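PDB 6XSX: ZmpA Glycopeptidase from Clostridium perfringens, which acts as a glycopeptidase, a metalloprotease whose catalytic M60 peptidase module is the part of the longer protein held in this chain. Local coordinates for residues Q49-A54 with I137-A142; I61-D66 with I91-G96; V65-G70 with R133-R138; P74-K79 with G118-S123. One frame throughout, in Å; residues are numbered along the deposited sequence.

Interaction 1. Residues Q49-A54 with I137-A142; sequences QPTGYA and IRIEGA. With EDO (1,2-ethanediol), chain F.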
loop_
_atom_site.group_PDB
_atom_site.type_symbol
_atom_site.label_atom_id
_atom_site.label_comp_id
_atom_site.label_asym_id
_atom_site.label_seq_id
_atom_site.Cartn_x
_atom_site.Cartn_y
_atom_site.Cartn_z
ATOM N N GLN A 49 16.689 1.643 -14.390
ATOM C CA GLN A 49 16.768 0.472 -15.261
ATOM C C GLN A 49 18.111 -0.225 -15.066
ATOM O O GLN A 49 19.109 0.435 -14.771
ATOM C CB GLN A 49 16.493 0.847 -16.716
ATOM C CG GLN A 49 15.132 1.508 -16.926
ATOM C CD GLN A 49 13.967 0.650 -16.492
ATOM O OE1 GLN A 49 13.945 -0.557 -16.700
ATOM N NE2 GLN A 49 12.971 1.272 -15.890
ATOM N N PRO A 50 18.137 -1.582 -15.155
ATOM C CA PRO A 50 19.303 -2.391 -14.784
ATOM C C PRO A 50 20.542 -2.208 -15.655
ATOM O O PRO A 50 20.422 -1.984 -16.862
ATOM C CB PRO A 50 18.829 -3.844 -14.984
ATOM C CG PRO A 50 17.654 -3.737 -15.944
ATOM C CD PRO A 50 16.998 -2.417 -15.591
ATOM N N THR A 51 21.720 -2.295 -15.011
ATOM C CA THR A 51 22.987 -2.419 -15.714
ATOM C C THR A 51 23.699 -3.699 -15.294
ATOM O O THR A 51 24.440 -4.262 -16.087
ATOM C CB THR A 51 23.921 -1.218 -15.509
ATOM O OG1 THR A 51 24.563 -1.354 -14.239
ATOM C CG2 THR A 51 23.220 0.120 -15.639
ATOM N N GLY A 52 23.502 -4.116 -14.036
ATOM C CA GLY A 52 24.159 -5.296 -13.492
ATOM C C GLY A 52 25.593 -5.028 -13.025
ATOM O O GLY A 52 26.318 -5.979 -12.711
ATOM N N TYR A 53 25.979 -3.740 -12.951
ATOM C CA TYR A 53 27.330 -3.367 -12.563
ATOM C C TYR A 53 27.396 -2.820 -11.140
ATOM O O TYR A 53 26.561 -2.011 -10.732
ATOM C CB TYR A 53 27.924 -2.319 -13.505
ATOM C CG TYR A 53 28.193 -2.834 -14.897
ATOM C CD1 TYR A 53 28.991 -3.954 -15.107
ATOM C CD2 TYR A 53 27.641 -2.203 -16.000
ATOM C CE1 TYR A 53 29.228 -4.438 -16.387
ATOM C CE2 TYR A 53 27.870 -2.674 -17.285
ATOM C CZ TYR A 53 28.657 -3.796 -17.477
ATOM O OH TYR A 53 28.887 -4.257 -18.740
ATOM N N ALA A 54 28.447 -3.251 -10.430
ATOM C CA ALA A 54 28.812 -2.760 -9.113
ATOM C C ALA A 54 30.081 -1.923 -9.223
ATOM O O ALA A 54 30.934 -2.200 -10.061
ATOM C CB ALA A 54 29.026 -3.914 -8.164
ATOM N N ILE A 137 24.776 2.834 -24.659
ATOM C CA ILE A 137 25.894 3.096 -23.771
ATOM C C ILE A 137 26.664 1.806 -23.510
ATOM O O ILE A 137 26.120 0.703 -23.626
ATOM C CB ILE A 137 25.492 3.825 -22.466
ATOM C CG1 ILE A 137 24.941 2.880 -21.401
ATOM C CG2 ILE A 137 24.559 5.004 -22.725
ATOM C CD1 ILE A 137 24.947 3.484 -20.013
ATOM N N ARG A 138 27.940 1.992 -23.157
ATOM C CA ARG A 138 28.810 0.921 -22.716
ATOM C C ARG A 138 29.564 1.392 -21.479
ATOM O O ARG A 138 30.014 2.533 -21.425
ATOM C CB ARG A 138 29.783 0.556 -23.840
ATOM C CG ARG A 138 30.589 -0.705 -23.579
ATOM C CD ARG A 138 31.284 -1.171 -24.847
ATOM N NE ARG A 138 32.087 -0.148 -25.506
ATOM C CZ ARG A 138 33.313 0.204 -25.134
ATOM N NH1 ARG A 138 33.880 -0.377 -24.089
ATOM N NH2 ARG A 138 33.965 1.136 -25.809
ATOM N N ILE A 139 29.691 0.497 -20.491
ATOM C CA ILE A 139 30.381 0.821 -19.257
ATOM C C ILE A 139 31.624 -0.060 -19.154
ATOM O O ILE A 139 31.522 -1.282 -19.217
ATOM C CB ILE A 139 29.438 0.663 -18.040
ATOM C CG1 ILE A 139 28.211 1.572 -18.161
ATOM C CG2 ILE A 139 30.180 0.908 -16.736
ATOM C CD1 ILE A 139 27.056 1.183 -17.259
ATOM N N GLU A 140 32.787 0.570 -18.952
ATOM C CA GLU A 140 34.036 -0.146 -18.739
ATOM C C GLU A 140 34.502 0.042 -17.297
ATOM O O GLU A 140 34.407 1.138 -16.744
ATOM C CB GLU A 140 35.139 0.436 -19.628
ATOM C CG GLU A 140 35.001 0.146 -21.109
ATOM C CD GLU A 140 36.164 0.660 -21.956
ATOM O OE1 GLU A 140 37.061 1.354 -21.402
ATOM O OE2 GLU A 140 36.173 0.381 -23.174
ATOM N N GLY A 141 35.035 -1.036 -16.707
ATOM C CA GLY A 141 35.814 -0.967 -15.480
ATOM C C GLY A 141 35.007 -1.352 -14.239
ATOM O O GLY A 141 35.507 -1.246 -13.117
ATOM N N ALA A 142 33.761 -1.806 -14.442
ATOM C CA ALA A 142 32.901 -2.142 -13.319
ATOM C C ALA A 142 32.856 -3.660 -13.131
ATOM O O ALA A 142 33.308 -4.404 -13.991
ATOM C CB ALA A 142 31.526 -1.535 -13.500
HETATM C C1 EDO F . 28.342 2.057 -27.431
HETATM O O1 EDO F . 29.666 1.583 -27.252
HETATM C C2 EDO F . 28.232 3.494 -27.111
HETATM O O2 EDO F . 29.135 4.257 -27.885
HETATM O O HOH W 1 28.486 -1.952 -20.542
#
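One ordered water joins Tyr53 to Ile139: its oxygen accepts from Ile139 N at 2.7 Å and lies 3.0 Å from Tyr53 OH. It lies at the junction of two packed sheets, since strand 49-56 belongs to the large mixed sheet and strand 136-140 to the small antiparallel sheet packed against it, with no direct hydrogen bond between the segments. The Tyr53 side chain spans the gap. With CG anti to the carbonyl carbon (chi1 -68°), the ring runs toward Ile139 and slides past that side chain in the opposite direction. Ile139 CD1 approaches the ring obliquely, 3.7 Å from Tyr53 CD2, while Thr51 O lies above one ring face, toward the rim. A tyrosine suits this place because its ring packs on isoleucine while its hydroxyl connects through the water to the Ile139 backbone N. At the root of the ring, the small Ala142 fits closely, its CB 3.7 Å from Tyr53 CB. Gly141, at a positive phi, turns the chain here from strand 136-140 toward strand 143-149 in the large sheet. Thr51 holds the bend before Tyr53 as an ST turn: Thr51 OG1 accepts from Tyr53 N at 3.1 Å and also bonds to Leu120 O of the adjacent strand. On strand 136-140, Arg138 and Glu140 point away from Tyr53 and pair with each other, Arg138 NH1 meeting the anti side of Glu140 OE2 at 2.6 Å.

Interaction 2. Residues I61-D66 with I91-G96; sequences ITVYVD and ISLSKG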
loop_
_atom_site.group_PDB
_atom_site.type_symbol
_atom_site.label_atom_id
_atom_site.label_comp_id
_atom_site.label_asym_id
_atom_site.label_seq_id
_atom_site.Cartn_x
_atom_site.Cartn_y
_atom_site.Cartn_z
ATOM N N ILE A 61 35.428 4.760 -13.678
ATOM C CA ILE A 61 34.807 3.970 -14.729
ATOM C C ILE A 61 34.802 4.837 -15.982
ATOM O O ILE A 61 34.914 6.062 -15.878
ATOM C CB ILE A 61 33.382 3.523 -14.335
ATOM C CG1 ILE A 61 32.461 4.704 -14.010
ATOM C CG2 ILE A 61 33.429 2.506 -13.200
ATOM C CD1 ILE A 61 30.976 4.375 -14.068
ATOM N N THR A 62 34.704 4.191 -17.149
ATOM C CA THR A 62 34.639 4.911 -18.411
ATOM C C THR A 62 33.340 4.537 -19.114
ATOM O O THR A 62 33.063 3.360 -19.326
ATOM C CB THR A 62 35.879 4.664 -19.285
ATOM O OG1 THR A 62 37.030 4.957 -18.494
ATOM C CG2 THR A 62 35.886 5.525 -20.531
ATOM N N VAL A 63 32.517 5.548 -19.406
ATOM C CA VAL A 63 31.212 5.268 -19.982
ATOM C C VAL A 63 31.147 5.918 -21.354
ATOM O O VAL A 63 31.434 7.101 -21.497
ATOM C CB VAL A 63 30.063 5.744 -19.075
ATOM C CG1 VAL A 63 28.699 5.390 -19.662
ATOM C CG2 VAL A 63 30.205 5.195 -17.665
ATOM N N TYR A 64 30.773 5.113 -22.345
ATOM C CA TYR A 64 30.616 5.577 -23.710
ATOM C C TYR A 64 29.133 5.755 -24.006
ATOM O O TYR A 64 28.332 4.861 -23.722
ATOM C CB TYR A 64 31.287 4.590 -24.663
ATOM C CG TYR A 64 32.786 4.626 -24.553
ATOM C CD1 TYR A 64 33.525 5.587 -25.232
ATOM C CD2 TYR A 64 33.460 3.732 -23.739
ATOM C CE1 TYR A 64 34.907 5.638 -25.124
ATOM C CE2 TYR A 64 34.840 3.776 -23.619
ATOM C CZ TYR A 64 35.561 4.732 -24.308
ATOM O OH TYR A 64 36.918 4.768 -24.182
ATOM N N VAL A 65 28.794 6.928 -24.555
ATOM C CA VAL A 65 27.415 7.323 -24.787
ATOM C C VAL A 65 27.258 7.707 -26.257
ATOM O O VAL A 65 27.979 8.565 -26.767
ATOM C CB VAL A 65 27.018 8.492 -23.862
ATOM C CG1 VAL A 65 25.626 9.027 -24.176
ATOM C CG2 VAL A 65 27.139 8.138 -22.382
ATOM N N ASP A 66 26.299 7.071 -26.929
ATOM C CA ASP A 66 25.950 7.434 -28.294
ATOM C C ASP A 66 24.499 7.910 -28.336
ATOM O O ASP A 66 23.585 7.141 -28.037
ATOM C CB ASP A 66 26.253 6.265 -29.242
ATOM C CG ASP A 66 25.768 6.449 -30.673
ATOM O OD1 ASP A 66 25.335 7.564 -31.028
ATOM O OD2 ASP A 66 25.821 5.460 -31.425
ATOM N N ILE A 91 24.365 10.905 -12.037
ATOM C CA ILE A 91 25.577 11.286 -12.746
ATOM C C ILE A 91 25.225 11.609 -14.193
ATOM O O ILE A 91 24.744 10.752 -14.929
ATOM C CB ILE A 91 26.683 10.212 -12.638
ATOM C CG1 ILE A 91 27.011 9.873 -11.179
ATOM C CG2 ILE A 91 27.938 10.629 -13.401
ATOM C CD1 ILE A 91 27.638 8.502 -10.998
ATOM N N SER A 92 25.472 12.866 -14.579
ATOM C CA SER A 92 25.209 13.314 -15.935
ATOM C C SER A 92 26.281 12.781 -16.884
ATOM O O SER A 92 27.421 12.563 -16.472
ATOM C CB SER A 92 25.077 14.816 -16.002
ATOM O OG SER A 92 23.737 15.180 -15.688
ATOM N N LEU A 93 25.879 12.562 -18.143
ATOM C CA LEU A 93 26.730 11.980 -19.170
ATOM C C LEU A 93 26.683 12.882 -20.394
ATOM O O LEU A 93 25.664 13.504 -20.672
ATOM C CB LEU A 93 26.217 10.586 -19.556
ATOM C CG LEU A 93 26.261 9.510 -18.473
ATOM C CD1 LEU A 93 25.563 8.240 -18.946
ATOM C CD2 LEU A 93 27.694 9.195 -18.062
ATOM N N SER A 94 27.782 12.903 -21.146
ATOM C CA SER A 94 27.792 13.606 -22.416
ATOM C C SER A 94 28.011 12.611 -23.553
ATOM O O SER A 94 28.408 11.471 -23.320
ATOM C CB SER A 94 28.823 14.691 -22.397
ATOM O OG SER A 94 29.978 14.238 -21.713
ATOM N N LYS A 95 27.725 13.026 -24.791
ATOM C CA LYS A 95 27.994 12.112 -25.889
ATOM C C LYS A 95 29.497 11.818 -25.967
ATOM O O LYS A 95 30.325 12.696 -25.710
ATOM C CB LYS A 95 27.427 12.643 -27.209
ATOM C CG LYS A 95 27.796 11.787 -28.412
ATOM C CD LYS A 95 27.137 12.211 -29.705
ATOM C CE LYS A 95 27.511 11.293 -30.853
ATOM N NZ LYS A 95 26.635 11.556 -32.018
ATOM N N GLY A 96 29.832 10.571 -26.329
ATOM C CA GLY A 96 31.214 10.131 -26.419
ATOM C C GLY A 96 31.705 9.532 -25.100
ATOM O O GLY A 96 30.950 8.860 -24.395
#
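Val65 and Gly96 exchange two backbone hydrogen bonds, Gly96 N to Val65 O at 2.8 Å and Val65 N to Gly96 O at 2.9 Å. The first is nearly straight, at 170°; in the second the donor is tilted out of the carbonyl plane. Packing is tight on the inner side of this pair. Val65 CB sits 3.3 Å from Ser94 O, and its CG2 methyl, anti to the carbonyl carbon, meets Leu93 CD1 at 3.8 Å. The other leucine methyl, Leu93 CD2, lies 4.2 Å from Val63 CG1, so one branched side chain touches two valines of the strand. Beta-branched valines suit an extended strand, and leucine supplies the reach needed from the loop. That loop connects two sheets: it leaves the large mixed sheet at the end of strand 88-91 and joins the small antiparallel sheet where strand 96-101 begins as its edge. Gly96, at phi 91° and psi -141°, adopts a backbone shape that favours glycine, and its carbonyl oxygen also takes a CA-H contact from Tyr64. The outer side is looser. Ser94 is solvent-exposed and directed away from the strand. Lys95 touches the strand through CG, 3.6 Å from Val65 O, before its chain runs on fully extended. Lys95 NZ stops 4.3 Å from Asp66 OD1, too far for a salt bridge; instead it bonds to Val67 O and pairs with Asp69 and with the sulfonate of a bound MES, while Asp66 OD1 pairs with Arg133.

Interaction 3. Residues V65-G70 with R133-R138; sequences VDVEDG and RKPKIR. With MES (2-(N-morpholino)-ethanesulfonic acid), chain C; EDO (1,2-ethanediol), chain F.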
loop_
_atom_site.group_PDB
_atom_site.type_symbol
_atom_site.label_atom_id
_atom_site.label_comp_id
_atom_site.label_asym_id
_atom_site.label_seq_id
_atom_site.Cartn_x
_atom_site.Cartn_y
_atom_site.Cartn_z
ATOM N N VAL A 65 28.794 6.928 -24.555
ATOM C CA VAL A 65 27.415 7.323 -24.787
ATOM C C VAL A 65 27.258 7.707 -26.257
ATOM O O VAL A 65 27.979 8.565 -26.767
ATOM C CB VAL A 65 27.018 8.492 -23.862
ATOM C CG1 VAL A 65 25.626 9.027 -24.176
ATOM C CG2 VAL A 65 27.139 8.138 -22.382
ATOM N N ASP A 66 26.299 7.071 -26.929
ATOM C CA ASP A 66 25.950 7.434 -28.294
ATOM C C ASP A 66 24.499 7.910 -28.336
ATOM O O ASP A 66 23.585 7.141 -28.037
ATOM C CB ASP A 66 26.253 6.265 -29.242
ATOM C CG ASP A 66 25.768 6.449 -30.673
ATOM O OD1 ASP A 66 25.335 7.564 -31.028
ATOM O OD2 ASP A 66 25.821 5.460 -31.425
ATOM N N VAL A 67 24.310 9.201 -28.654
ATOM C CA VAL A 67 23.010 9.782 -28.985
ATOM C C VAL A 67 23.190 10.581 -30.275
ATOM O O VAL A 67 24.325 10.879 -30.652
ATOM C CB VAL A 67 22.460 10.706 -27.871
ATOM C CG1 VAL A 67 22.173 9.952 -26.578
ATOM C CG2 VAL A 67 23.370 11.900 -27.613
ATOM N N GLU A 68 22.076 10.953 -30.921
ATOM C CA GLU A 68 22.134 11.889 -32.032
ATOM C C GLU A 68 22.727 13.199 -31.531
ATOM O O GLU A 68 22.396 13.647 -30.435
ATOM C CB GLU A 68 20.739 12.231 -32.546
ATOM C CG GLU A 68 20.098 11.134 -33.357
ATOM C CD GLU A 68 18.696 11.499 -33.812
ATOM O OE1 GLU A 68 18.462 12.692 -34.118
ATOM O OE2 GLU A 68 17.841 10.600 -33.831
ATOM N N ASP A 69 23.567 13.818 -32.363
ATOM C CA ASP A 69 24.214 15.075 -32.016
ATOM C C ASP A 69 23.173 16.070 -31.529
ATOM O O ASP A 69 22.135 16.221 -32.160
ATOM C CB ASP A 69 24.970 15.664 -33.208
ATOM C CG ASP A 69 26.257 14.917 -33.485
ATOM O OD1 ASP A 69 26.849 14.404 -32.513
ATOM O OD2 ASP A 69 26.652 14.837 -34.673
ATOM N N GLY A 70 23.466 16.727 -30.401
ATOM C CA GLY A 70 22.638 17.817 -29.907
ATOM C C GLY A 70 21.426 17.353 -29.091
ATOM O O GLY A 70 20.706 18.185 -28.550
ATOM N N ARG A 133 16.894 8.945 -31.795
ATOM C CA ARG A 133 17.179 7.518 -31.753
ATOM C C ARG A 133 17.564 7.120 -30.326
ATOM O O ARG A 133 18.063 7.943 -29.554
ATOM C CB ARG A 133 18.178 7.104 -32.841
ATOM C CG ARG A 133 19.623 7.471 -32.537
ATOM C CD ARG A 133 20.635 6.745 -33.403
ATOM N NE ARG A 133 21.978 7.176 -33.051
ATOM C CZ ARG A 133 22.635 8.172 -33.640
ATOM N NH1 ARG A 133 22.067 8.849 -34.625
ATOM N NH2 ARG A 133 23.859 8.486 -33.242
ATOM N N LYS A 134 17.284 5.861 -29.976
ATOM C CA LYS A 134 17.551 5.370 -28.637
ATOM C C LYS A 134 19.042 5.483 -28.351
ATOM O O LYS A 134 19.872 5.073 -29.165
ATOM C CB LYS A 134 17.143 3.902 -28.506
ATOM C CG LYS A 134 15.656 3.645 -28.650
ATOM C CD LYS A 134 15.298 2.183 -28.577
ATOM C CE LYS A 134 13.983 1.913 -29.277
ATOM N NZ LYS A 134 13.211 0.868 -28.571
ATOM N N PRO A 135 19.428 6.008 -27.169
ATOM C CA PRO A 135 20.833 6.006 -26.760
ATOM C C PRO A 135 21.400 4.590 -26.667
ATOM O O PRO A 135 20.684 3.631 -26.368
ATOM C CB PRO A 135 20.810 6.629 -25.354
ATOM C CG PRO A 135 19.499 7.379 -25.287
ATOM C CD PRO A 135 18.534 6.598 -26.160
ATOM N N LYS A 136 22.701 4.482 -26.940
ATOM C CA LYS A 136 23.457 3.279 -26.661
ATOM C C LYS A 136 24.554 3.667 -25.683
ATOM O O LYS A 136 25.163 4.722 -25.845
ATOM C CB LYS A 136 24.117 2.742 -27.934
ATOM C CG LYS A 136 23.165 2.205 -28.990
ATOM C CD LYS A 136 23.789 2.208 -30.372
ATOM C CE LYS A 136 22.959 1.471 -31.400
ATOM N NZ LYS A 136 22.745 0.063 -30.995
ATOM N N ILE A 137 24.776 2.834 -24.659
ATOM C CA ILE A 137 25.894 3.096 -23.771
ATOM C C ILE A 137 26.664 1.806 -23.510
ATOM O O ILE A 137 26.120 0.703 -23.626
ATOM C CB ILE A 137 25.492 3.825 -22.466
ATOM C CG1 ILE A 137 24.941 2.880 -21.401
ATOM C CG2 ILE A 137 24.559 5.004 -22.725
ATOM C CD1 ILE A 137 24.947 3.484 -20.013
ATOM N N ARG A 138 27.940 1.992 -23.157
ATOM C CA ARG A 138 28.810 0.921 -22.716
ATOM C C ARG A 138 29.564 1.392 -21.479
ATOM O O ARG A 138 30.014 2.533 -21.425
ATOM C CB ARG A 138 29.783 0.556 -23.840
ATOM C CG ARG A 138 30.589 -0.705 -23.579
ATOM C CD ARG A 138 31.284 -1.171 -24.847
ATOM N NE ARG A 138 32.087 -0.148 -25.506
ATOM C CZ ARG A 138 33.313 0.204 -25.134
ATOM N NH1 ARG A 138 33.880 -0.377 -24.089
ATOM N NH2 ARG A 138 33.965 1.136 -25.809
HETATM O O1 MES C . 28.231 13.654 -40.496
HETATM C C2 MES C . 26.938 13.488 -41.066
HETATM C C3 MES C . 25.873 13.364 -40.004
HETATM N N4 MES C . 26.201 12.236 -39.074
HETATM C C5 MES C . 27.581 12.419 -38.518
HETATM C C6 MES C . 28.565 12.558 -39.654
HETATM C C7 MES C . 25.144 12.071 -38.017
HETATM C C8 MES C . 25.639 12.024 -36.582
HETATM S S MES C . 24.301 11.795 -35.424
HETATM O O1S MES C . 23.696 13.086 -35.271
HETATM O O2S MES C . 24.878 11.313 -34.200
HETATM O O3S MES C . 23.427 10.832 -36.030
HETATM C C1 EDO F . 28.342 2.057 -27.431
HETATM O O1 EDO F . 29.666 1.583 -27.252
HETATM C C2 EDO F . 28.232 3.494 -27.111
HETATM O O2 EDO F . 29.135 4.257 -27.885
HETATM O O HOH W 2 22.120 5.865 -30.474
HETATM O O HOH W 3 19.475 10.138 -29.659
#
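Arg133 places CG between its backbone N and carbonyl carbon (chi1 77°) and then extends straight to NE, while Asp66 swings CG anti to its own N (chi1 172°); with these torsions the two side chains cross at about a right angle. In their salt bridge Arg133 NH2 donates 2.8 Å to Asp66 OD1, reaching the syn lone pair from within the guanidinium plane, although the carboxylate plane is turned 69° from it. Glu68 works differently: its OE2 takes the backbone Arg133 N at 2.8 Å from above the carboxylate plane, and Glu68 N lies above one guanidinium face, toward its rim. Arg133 NH1 and NH2 both donate to the sulfonate of a MES molecule, probably from the crystallisation liquor, NH1 at 2.8 Å from MES O3S and NH2 to MES O2S; Asp69 N binds MES O1S. Arginine suits this exposed corner because its several N-H groups can serve a carboxylate, a sulfonate and a water together; that water accepts from Arg133 NE and lies within bonding distance of Asp66 O and Lys134 O. Beyond this polar end, Asp66 and Lys136 form a hydrogen-bonded antiparallel pair, Asp66 N to Lys136 O being 2.8 Å. Val67 CG1 packs 3.8 Å from Pro135 CB. In the small antiparallel sheet, strand 136-140 runs between strands 24-26 and 60-66, and Pro135 leans on Pro74 just before strand 75-80 of the large sheet.

Interaction 4. Residues P74-K79 with G118-S123; sequences PKLVFK and GVLYTS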
loop_
_atom_site.group_PDB
_atom_site.type_symbol
_atom_site.label_atom_id
_atom_site.label_comp_id
_atom_site.label_asym_id
_atom_site.label_seq_id
_atom_site.Cartn_x
_atom_site.Cartn_y
_atom_site.Cartn_z
ATOM N N PRO A 74 21.071 10.157 -21.622
ATOM C CA PRO A 74 20.634 9.459 -20.413
ATOM C C PRO A 74 21.612 9.753 -19.276
ATOM O O PRO A 74 22.679 10.332 -19.495
ATOM C CB PRO A 74 20.716 7.970 -20.788
ATOM C CG PRO A 74 21.738 7.921 -21.921
ATOM C CD PRO A 74 21.550 9.228 -22.661
ATOM N N LYS A 75 21.209 9.350 -18.069
ATOM C CA LYS A 75 21.981 9.540 -16.856
ATOM C C LYS A 75 22.304 8.174 -16.249
ATOM O O LYS A 75 21.593 7.189 -16.479
ATOM C CB LYS A 75 21.191 10.451 -15.908
ATOM C CG LYS A 75 21.099 11.892 -16.404
ATOM C CD LYS A 75 19.795 12.617 -16.142
ATOM C CE LYS A 75 19.649 13.905 -16.934
ATOM N NZ LYS A 75 20.906 14.696 -17.008
ATOM N N LEU A 76 23.407 8.131 -15.499
ATOM C CA LEU A 76 23.707 7.001 -14.642
ATOM C C LEU A 76 23.249 7.352 -13.228
ATOM O O LEU A 76 23.340 8.516 -12.815
ATOM C CB LEU A 76 25.223 6.794 -14.669
ATOM C CG LEU A 76 25.718 5.360 -14.797
ATOM C CD1 LEU A 76 25.118 4.680 -16.022
ATOM C CD2 LEU A 76 27.241 5.349 -14.884
ATOM N N VAL A 77 22.728 6.339 -12.521
ATOM C CA VAL A 77 22.448 6.444 -11.100
ATOM C C VAL A 77 23.406 5.504 -10.371
ATOM O O VAL A 77 23.438 4.306 -10.661
ATOM C CB VAL A 77 20.968 6.137 -10.781
ATOM C CG1 VAL A 77 20.685 6.170 -9.280
ATOM C CG2 VAL A 77 20.019 7.083 -11.524
ATOM N N PHE A 78 24.222 6.079 -9.475
ATOM C CA PHE A 78 24.959 5.316 -8.483
ATOM C C PHE A 78 24.092 5.224 -7.230
ATOM O O PHE A 78 23.579 6.240 -6.752
ATOM C CB PHE A 78 26.312 5.961 -8.167
ATOM C CG PHE A 78 27.003 5.458 -6.915
ATOM C CD1 PHE A 78 27.515 4.171 -6.841
ATOM C CD2 PHE A 78 27.155 6.282 -5.805
ATOM C CE1 PHE A 78 28.141 3.709 -5.690
ATOM C CE2 PHE A 78 27.777 5.819 -4.653
ATOM C CZ PHE A 78 28.276 4.535 -4.595
ATOM N N LYS A 79 23.937 3.999 -6.717
ATOM C CA LYS A 79 23.178 3.776 -5.502
ATOM C C LYS A 79 24.079 3.075 -4.489
ATOM O O LYS A 79 24.457 1.921 -4.692
ATOM C CB LYS A 79 21.883 3.013 -5.827
ATOM C CG LYS A 79 20.895 2.830 -4.668
ATOM C CD LYS A 79 21.118 1.532 -3.913
ATOM C CE LYS A 79 20.112 1.252 -2.819
ATOM N NZ LYS A 79 20.379 2.055 -1.600
ATOM N N GLY A 118 28.392 0.453 -4.253
ATOM C CA GLY A 118 27.023 0.168 -4.651
ATOM C C GLY A 118 26.941 -0.212 -6.125
ATOM O O GLY A 118 27.892 -0.761 -6.675
ATOM N N VAL A 119 25.795 0.093 -6.748
ATOM C CA VAL A 119 25.456 -0.413 -8.067
ATOM C C VAL A 119 25.050 0.755 -8.973
ATOM O O VAL A 119 24.792 1.865 -8.498
ATOM C CB VAL A 119 24.337 -1.472 -7.979
ATOM C CG1 VAL A 119 24.728 -2.663 -7.114
ATOM C CG2 VAL A 119 23.024 -0.866 -7.514
ATOM N N LEU A 120 25.000 0.475 -10.285
ATOM C CA LEU A 120 24.627 1.447 -11.300
ATOM C C LEU A 120 23.303 1.028 -11.921
ATOM O O LEU A 120 23.119 -0.143 -12.259
ATOM C CB LEU A 120 25.702 1.558 -12.397
ATOM C CG LEU A 120 27.136 1.862 -11.951
ATOM C CD1 LEU A 120 28.065 1.879 -13.153
ATOM C CD2 LEU A 120 27.231 3.189 -11.207
ATOM N N TYR A 121 22.411 2.021 -12.054
ATOM C CA TYR A 121 21.217 1.946 -12.875
ATOM C C TYR A 121 21.253 3.066 -13.915
ATOM O O TYR A 121 22.011 4.029 -13.777
ATOM C CB TYR A 121 19.968 2.106 -12.006
ATOM C CG TYR A 121 19.929 1.257 -10.755
ATOM C CD1 TYR A 121 19.879 -0.127 -10.827
ATOM C CD2 TYR A 121 19.932 1.845 -9.497
ATOM C CE1 TYR A 121 19.841 -0.910 -9.683
ATOM C CE2 TYR A 121 19.884 1.080 -8.340
ATOM C CZ TYR A 121 19.831 -0.301 -8.437
ATOM O OH TYR A 121 19.798 -1.054 -7.302
ATOM N N THR A 122 20.421 2.932 -14.954
ATOM C CA THR A 122 20.249 4.006 -15.916
ATOM C C THR A 122 18.914 4.695 -15.662
ATOM O O THR A 122 17.943 4.075 -15.213
ATOM C CB THR A 122 20.341 3.524 -17.374
ATOM O OG1 THR A 122 19.234 2.674 -17.670
ATOM C CG2 THR A 122 21.619 2.770 -17.672
ATOM N N SER A 123 18.912 5.996 -15.960
ATOM C CA SER A 123 17.715 6.811 -15.991
ATOM C C SER A 123 17.726 7.560 -17.317
ATOM O O SER A 123 18.729 8.202 -17.643
ATOM C CB SER A 123 17.704 7.762 -14.830
ATOM O OG SER A 123 16.631 8.676 -14.958
#
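Val77 and Tyr121 form the middle of three hydrogen-bonded antiparallel pairs, flanked by Lys75 with Ser123 and Lys79 with Val119. The six backbone bonds range from Val77 N to Tyr121 O at 2.7 Å to Val119 N to Lys79 O at 3.1 Å. CA-H contacts fill the intervals, as with Leu120 CA 3.2 Å from Val77 O. Gly118 suits the end of the pairing: lacking a side chain, its CA comes within 3.1 Å of Lys79 O. The two strands are neighbours in the large mixed sheet, strand 75-80 running between 88-91 and 117-123. Apolar contacts on the face carrying Leu76, Phe78, Leu120 and Thr122 look toward the small sheet. Leu76 CD2 meets Leu120 CD1 at 4.0 Å, and the Phe78 ring, with CG anti to N (chi1 165°), reaches back toward the partner strand and has Gly118 N and Leu120 CD2 at its edge. On the other face, Lys79 and Tyr121 lie side by side. Lys79 CB is 3.7 Å from Tyr121 CE2, so lysine offers methylene to the ring while its amine goes on to Asn86 O. Val77 CG1 lies near the ring edge, and Tyr121 OH bonds to Asp180.

Overall arrangement
From the N terminus, strand 49-56 opens the longest loop, which interaction 1 closes after 82 intervening residues. Strand 60-66 comes next and starts two contacts: interaction 2 closes a short loop at 91-96, and interaction 3 a longer one at 133-138, sharing Val65 and Asp66. Segment 74-79 then pairs with 118-123 in interaction 4, which crosses interaction 2 along the chain but nests inside the loops of interactions 1 and 3; interaction 2 likewise nests within interaction 1. Interactions 1 and 3 both end on strand 136-140. Interactions 2 and 3 build the small antiparallel sheet, interaction 4 lies within the large mixed sheet, and interaction 1 packs the two together.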